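PDB 2FEF: hypothetical protein PA2201 from Pseudomonas aeruginosa, which is of unknown function but probably acts as an immunity protein that protects the bacterium against a PoNe-type DNase toxin. Local coordinates for residues A98-I103 with V157-Q162; Q145-L150 with Y251-W256. All coordinates share one frame; numbering follows the deposited sequence. Where two conformers were deposited one is given.

Interaction 1: A98-I103 with V157-Q162; sequences AELRSI and VLLDAQ
Arg101 reaches from helix 97-127 to the turn that ends helix 146-158, and the polar part of the contact is its grip on two backbone carbonyls. The straight bond runs from Arg101 NH2 to Asp160 O, 2.9 Å with an N-H...O angle of 163°; the oxygen lies practically in the guanidinium plane, while the donor stands 31° out of the plane of that carbonyl. Arg101 NE makes two weak, bent bonds, one to Leu159 O at 3.0 Å and a longer one to Asp160 O. With CG anti to the backbone N (chi1 -168°) and the chain extended as far as NE, the aliphatic part passes alongside Leu159 O, Arg101 CD lying 3.3 Å from it.

The carboxylate of Asp160 takes a different partner, a salt bridge from its OD2 to Arg291, whose NH2 also lies close to Arg101 NE. This acid may therefore offset some of the positive charge gathered there.

The apolar part is a buried leucine pair: Leu100 and Leu159 cross at about a right angle, with Leu100 CB 3.8 Å from Leu159 CD2. Leu100 also packs on helices 66-93 and 282-292.

The receiving turn is a Schellman motif, with Asp160 at positive phi as its C-prime residue and Ala161 N bonded to Gly156 O; the arginine of one helix thus holds the carbonyls of the Schellman turn that ends another, in an all-helical fold.

Interaction 2: Q145-L150 with Y251-W256; sequences QYPFAL and YAWGWW
Leu150 sets a methyl over the indole of Trp253, in the closely packed part of this contact. Its CD2 stands 3.6 Å from the centroid of the five-membered ring and 5° off the ring normal, a CH-pi contact over one face. Trp253 CG is anti to the backbone N (chi1 171°), which brings the indole alongside Pro147 and Leu150. Pro147 supports the same ring from an oblique direction, its CG 3.9 Å from Trp253 CE3. The indole N-H, Trp253 NE1, is hydrogen-bonded to Tyr230, which helps to fix the ring's rotation.

A second apolar cluster forms where Phe148 CD1 meets Ala252 CB at 3.6 Å and Phe148 CZ approaches Tyr251 CB at 3.7 Å. No hydrogen bond crosses between the segments.

The Tyr251 side is the less enclosed one: the residue is partly exposed and its phenol leads away from segment 145-150, engaging a second subunit through a hydrogen bond to Asp50 and a cation-pi contact with Arg54 of that neighbouring chain. Beyond Trp253 the chain makes a type II' beta turn to Trp256, with Gly254 at positive phi. The whole is a loop packed by aromatic and aliphatic side chains against the first turn of a core helix, beside a subunit interface.

Helix 146-158 joins the two contacts: interaction 2 uses its first turn and interaction 1 the Schellman turn at its C-terminal end. Their centres are 16 Å apart and their nearest atoms about 7 Å, so they do not touch directly. The segments alternate along the chain, binding helix 97-127 of the N-terminal region and loop 251-256 of the PoNi-family region to one helix and the turn that ends it. Helix 66-93 borders both, meeting Leu100 in the first and Phe148 in the second. They differ in chemistry, arginine-to-carbonyl bonds beside a leucine pair in the first, wholly apolar and CH-pi packing between the segments in the second, and only interaction 2 reaches another subunit.

Interaction 1: A98-I103 with V157-Q162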
loop_
_atom_site.group_PDB
_atom_site.type_symbol
_atom_site.label_atom_id
_atom_site.label_comp_id
_atom_site.label_asym_id
_atom_site.label_seq_id
_atom_site.Cartn_x
_atom_site.Cartn_y
_atom_site.Cartn_z
ATOM N N ALA B 98 -13.354 -20.881 15.315
ATOM C CA ALA B 98 -12.028 -20.798 15.958
ATOM C C ALA B 98 -11.057 -19.891 15.190
ATOM O O ALA B 98 -10.313 -19.083 15.812
ATOM C CB ALA B 98 -11.429 -22.202 16.210
ATOM N N GLU B 99 -11.064 -20.019 13.863
ATOM C CA GLU B 99 -10.237 -19.169 13.000
ATOM C C GLU B 99 -10.645 -17.712 13.045
ATOM O O GLU B 99 -9.777 -16.810 13.086
ATOM C CB GLU B 99 -10.188 -19.678 11.555
ATOM C CG GLU B 99 -9.335 -20.965 11.397
ATOM C CD GLU B 99 -9.896 -22.161 12.159
ATOM O OE1 GLU B 99 -11.094 -22.485 11.968
ATOM O OE2 GLU B 99 -9.132 -22.783 12.947
ATOM N N LEU B 100 -11.956 -17.469 13.044
ATOM C CA LEU B 100 -12.460 -16.094 13.127
ATOM C C LEU B 100 -12.059 -15.487 14.471
ATOM O O LEU B 100 -11.632 -14.327 14.544
ATOM C CB LEU B 100 -13.986 -16.081 13.005
ATOM C CG LEU B 100 -14.608 -16.445 11.661
ATOM C CD1 LEU B 100 -16.143 -16.318 11.766
ATOM C CD2 LEU B 100 -14.027 -15.551 10.553
ATOM N N ARG B 101 -12.178 -16.290 15.528
ATOM C CA ARG B 101 -11.792 -15.808 16.888
ATOM C C ARG B 101 -10.308 -15.390 16.953
ATOM O O ARG B 101 -9.966 -14.355 17.535
ATOM C CB ARG B 101 -12.147 -16.844 17.960
ATOM C CG ARG B 101 -12.038 -16.288 19.407
ATOM C CD ARG B 101 -12.317 -17.424 20.413
ATOM N NE ARG B 101 -12.664 -16.903 21.738
ATOM C CZ ARG B 101 -11.759 -16.551 22.656
ATOM N NH1 ARG B 101 -10.461 -16.678 22.409
ATOM N NH2 ARG B 101 -12.157 -16.071 23.824
ATOM N N SER B 102 -9.444 -16.159 16.290
ATOM C CA SER B 102 -8.026 -15.836 16.212
ATOM C C SER B 102 -7.773 -14.480 15.549
ATOM O O SER B 102 -6.821 -13.786 15.908
ATOM C CB SER B 102 -7.260 -16.961 15.491
ATOM O OG SER B 102 -7.313 -16.789 14.070
ATOM N N ILE B 103 -8.622 -14.085 14.596
ATOM C CA ILE B 103 -8.553 -12.754 14.008
ATOM C C ILE B 103 -9.144 -11.718 14.934
ATOM O O ILE B 103 -8.532 -10.686 15.169
ATOM C CB ILE B 103 -9.222 -12.693 12.606
ATOM C CG1 ILE B 103 -8.568 -13.740 11.690
ATOM C CG2 ILE B 103 -9.130 -11.252 11.981
ATOM C CD1 ILE B 103 -9.404 -14.097 10.420
ATOM N N VAL B 157 -19.486 -11.231 21.103
ATOM C CA VAL B 157 -20.522 -12.179 21.520
ATOM C C VAL B 157 -20.504 -13.471 20.664
ATOM O O VAL B 157 -20.530 -14.600 21.183
ATOM C CB VAL B 157 -21.926 -11.504 21.431
ATOM C CG1 VAL B 157 -23.035 -12.543 21.720
ATOM C CG2 VAL B 157 -22.066 -10.324 22.415
ATOM N N LEU B 158 -20.453 -13.308 19.353
ATOM C CA LEU B 158 -20.562 -14.445 18.418
ATOM C C LEU B 158 -19.312 -15.330 18.443
ATOM O O LEU B 158 -19.356 -16.500 18.058
ATOM C CB LEU B 158 -20.832 -13.920 16.990
ATOM C CG LEU B 158 -22.294 -13.488 16.747
ATOM C CD1 LEU B 158 -22.406 -12.716 15.498
ATOM C CD2 LEU B 158 -23.256 -14.762 16.705
ATOM N N LEU B 159 -18.191 -14.760 18.890
ATOM C CA LEU B 159 -16.958 -15.532 18.956
ATOM C C LEU B 159 -16.515 -15.892 20.365
ATOM O O LEU B 159 -15.379 -16.319 20.563
ATOM C CB LEU B 159 -15.829 -14.837 18.142
ATOM C CG LEU B 159 -16.172 -14.601 16.663
ATOM C CD1 LEU B 159 -15.125 -13.662 15.941
ATOM C CD2 LEU B 159 -16.402 -15.958 15.896
ATOM N N ASP B 160 -17.417 -15.761 21.330
ATOM C CA ASP B 160 -17.180 -16.144 22.729
ATOM C C ASP B 160 -15.919 -15.470 23.276
ATOM O O ASP B 160 -15.059 -16.105 23.937
ATOM C CB ASP B 160 -17.182 -17.688 22.933
ATOM C CG ASP B 160 -17.033 -18.100 24.420
ATOM O OD1 ASP B 160 -17.702 -17.503 25.302
ATOM O OD2 ASP B 160 -16.248 -19.032 24.707
ATOM N N ALA B 161 -15.827 -14.176 22.996
ATOM C CA ALA B 161 -14.720 -13.329 23.453
ATOM C C ALA B 161 -15.246 -12.084 24.182
ATOM O O ALA B 161 -14.631 -11.017 24.140
ATOM C CB ALA B 161 -13.836 -12.936 22.267
ATOM N N GLN B 162 -16.386 -12.228 24.863
ATOM C CA GLN B 162 -17.055 -11.082 25.512
ATOM C C GLN B 162 -16.235 -10.425 26.612
ATOM O O GLN B 162 -16.523 -9.301 27.010
ATOM C CB GLN B 162 -18.376 -11.511 26.148
ATOM C CG GLN B 162 -19.469 -11.971 25.145
ATOM C CD GLN B 162 -20.816 -12.112 25.812
ATOM O OE1 GLN B 162 -21.243 -11.221 26.562
ATOM N NE2 GLN B 162 -21.507 -13.232 25.539
#

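Interaction 2: Q145-L150 with Y251-W256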
loop_
_atom_site.group_PDB
_atom_site.type_symbol
_atom_site.label_atom_id
_atom_site.label_comp_id
_atom_site.label_asym_id
_atom_site.label_seq_id
_atom_site.Cartn_x
_atom_site.Cartn_y
_atom_site.Cartn_z
ATOM N N GLN B 145 -18.914 5.725 11.781
ATOM C CA GLN B 145 -18.032 4.682 12.300
ATOM C C GLN B 145 -18.788 3.567 12.990
ATOM O O GLN B 145 -18.197 2.528 13.281
ATOM C CB GLN B 145 -17.028 5.243 13.311
ATOM C CG GLN B 145 -15.798 5.899 12.707
ATOM C CD GLN B 145 -14.801 6.350 13.767
ATOM O OE1 GLN B 145 -15.079 7.258 14.544
ATOM N NE2 GLN B 145 -13.629 5.705 13.802
ATOM N N TYR B 146 -20.063 3.800 13.296
ATOM C CA TYR B 146 -20.891 2.845 14.065
ATOM C C TYR B 146 -20.691 1.371 13.658
ATOM O O TYR B 146 -20.613 0.530 14.531
ATOM C CB TYR B 146 -22.376 3.195 13.938
ATOM C CG TYR B 146 -23.297 2.458 14.894
ATOM C CD1 TYR B 146 -23.544 2.964 16.188
ATOM C CD2 TYR B 146 -23.985 1.297 14.495
ATOM C CE1 TYR B 146 -24.415 2.318 17.068
ATOM C CE2 TYR B 146 -24.845 0.644 15.374
ATOM C CZ TYR B 146 -25.070 1.156 16.640
ATOM O OH TYR B 146 -25.925 0.506 17.498
ATOM N N PRO B 147 -20.623 1.058 12.348
ATOM C CA PRO B 147 -20.451 -0.372 12.013
ATOM C C PRO B 147 -19.206 -1.022 12.650
ATOM O O PRO B 147 -19.230 -2.190 12.897
ATOM C CB PRO B 147 -20.300 -0.369 10.497
ATOM C CG PRO B 147 -21.061 0.870 10.041
ATOM C CD PRO B 147 -20.704 1.889 11.130
ATOM N N PHE B 148 -18.106 -0.287 12.860
ATOM C CA PHE B 148 -16.952 -0.923 13.545
ATOM C C PHE B 148 -17.270 -1.224 14.989
ATOM O O PHE B 148 -16.747 -2.203 15.565
ATOM C CB PHE B 148 -15.689 -0.004 13.510
ATOM C CG PHE B 148 -15.156 0.215 12.129
ATOM C CD1 PHE B 148 -14.417 -0.769 11.491
ATOM C CD2 PHE B 148 -15.363 1.444 11.476
ATOM C CE1 PHE B 148 -13.891 -0.565 10.187
ATOM C CE2 PHE B 148 -14.826 1.686 10.160
ATOM C CZ PHE B 148 -14.107 0.671 9.523
ATOM N N ALA B 149 -18.080 -0.362 15.621
ATOM C CA ALA B 149 -18.447 -0.612 17.033
ATOM C C ALA B 149 -19.425 -1.812 17.084
ATOM O O ALA B 149 -19.320 -2.687 17.961
ATOM C CB ALA B 149 -19.071 0.626 17.669
ATOM N N LEU B 150 -20.351 -1.852 16.132
ATOM C CA LEU B 150 -21.283 -2.996 15.998
ATOM C C LEU B 150 -20.465 -4.282 15.847
ATOM O O LEU B 150 -20.721 -5.262 16.549
ATOM C CB LEU B 150 -22.213 -2.819 14.770
ATOM C CG LEU B 150 -23.085 -4.050 14.431
ATOM C CD1 LEU B 150 -24.001 -4.347 15.619
ATOM C CD2 LEU B 150 -23.865 -3.719 13.175
ATOM N N TYR B 251 -16.820 -1.878 5.357
ATOM C CA TYR B 251 -15.510 -2.207 5.942
ATOM C C TYR B 251 -15.569 -3.111 7.177
ATOM O O TYR B 251 -14.504 -3.595 7.628
ATOM C CB TYR B 251 -14.684 -0.929 6.270
ATOM C CG TYR B 251 -14.295 -0.156 5.037
ATOM C CD1 TYR B 251 -13.097 -0.451 4.372
ATOM C CD2 TYR B 251 -15.131 0.867 4.520
ATOM C CE1 TYR B 251 -12.715 0.259 3.232
ATOM C CE2 TYR B 251 -14.771 1.562 3.339
ATOM C CZ TYR B 251 -13.561 1.251 2.723
ATOM O OH TYR B 251 -13.138 1.910 1.598
ATOM N N ALA B 252 -16.757 -3.318 7.772
ATOM C CA ALA B 252 -16.820 -4.112 9.015
ATOM C C ALA B 252 -18.063 -4.998 9.131
ATOM O O ALA B 252 -18.028 -6.020 9.790
ATOM C CB ALA B 252 -16.719 -3.218 10.245
ATOM N N TRP B 253 -19.149 -4.583 8.493
ATOM C CA TRP B 253 -20.493 -5.154 8.791
ATOM C C TRP B 253 -21.039 -5.892 7.566
ATOM O O TRP B 253 -21.413 -7.091 7.634
ATOM C CB TRP B 253 -21.349 -3.959 9.253
ATOM C CG TRP B 253 -22.831 -4.149 9.435
ATOM C CD1 TRP B 253 -23.502 -5.298 9.734
ATOM C CD2 TRP B 253 -23.804 -3.128 9.324
ATOM N NE1 TRP B 253 -24.863 -5.047 9.836
ATOM C CE2 TRP B 253 -25.070 -3.716 9.587
ATOM C CE3 TRP B 253 -23.742 -1.759 9.011
ATOM C CZ2 TRP B 253 -26.254 -2.980 9.549
ATOM C CZ3 TRP B 253 -24.933 -1.036 8.981
ATOM C CH2 TRP B 253 -26.154 -1.646 9.263
ATOM N N GLY B 254 -21.042 -5.187 6.434
ATOM C CA GLY B 254 -21.370 -5.765 5.125
ATOM C C GLY B 254 -22.747 -6.423 5.065
ATOM O O GLY B 254 -23.772 -5.822 5.421
ATOM N N TRP B 255 -22.743 -7.676 4.624
ATOM C CA TRP B 255 -23.942 -8.482 4.380
ATOM C C TRP B 255 -24.650 -8.947 5.658
ATOM O O TRP B 255 -25.820 -9.313 5.631
ATOM C CB TRP B 255 -23.455 -9.706 3.607
ATOM C CG TRP B 255 -24.441 -10.731 3.146
ATOM C CD1 TRP B 255 -24.724 -11.922 3.734
ATOM C CD2 TRP B 255 -25.205 -10.669 1.953
ATOM N NE1 TRP B 255 -25.626 -12.619 2.980
ATOM C CE2 TRP B 255 -25.935 -11.870 1.863
ATOM C CE3 TRP B 255 -25.327 -9.719 0.931
ATOM C CZ2 TRP B 255 -26.804 -12.135 0.807
ATOM C CZ3 TRP B 255 -26.186 -9.993 -0.129
ATOM C CH2 TRP B 255 -26.915 -11.189 -0.179
ATOM N N TRP B 256 -23.930 -8.957 6.775
ATOM C CA TRP B 256 -24.314 -9.791 7.913
ATOM C C TRP B 256 -25.162 -9.111 8.965
ATOM O O TRP B 256 -24.801 -8.076 9.485
ATOM C CB TRP B 256 -23.044 -10.386 8.563
ATOM C CG TRP B 256 -22.306 -11.171 7.528
ATOM C CD1 TRP B 256 -21.126 -10.839 6.920
ATOM C CD2 TRP B 256 -22.750 -12.378 6.927
ATOM N NE1 TRP B 256 -20.813 -11.776 5.971
ATOM C CE2 TRP B 256 -21.788 -12.742 5.961
ATOM C CE3 TRP B 256 -23.886 -13.188 7.106
ATOM C CZ2 TRP B 256 -21.908 -13.883 5.176
ATOM C CZ3 TRP B 256 -24.014 -14.325 6.319
ATOM C CH2 TRP B 256 -23.029 -14.667 5.369
#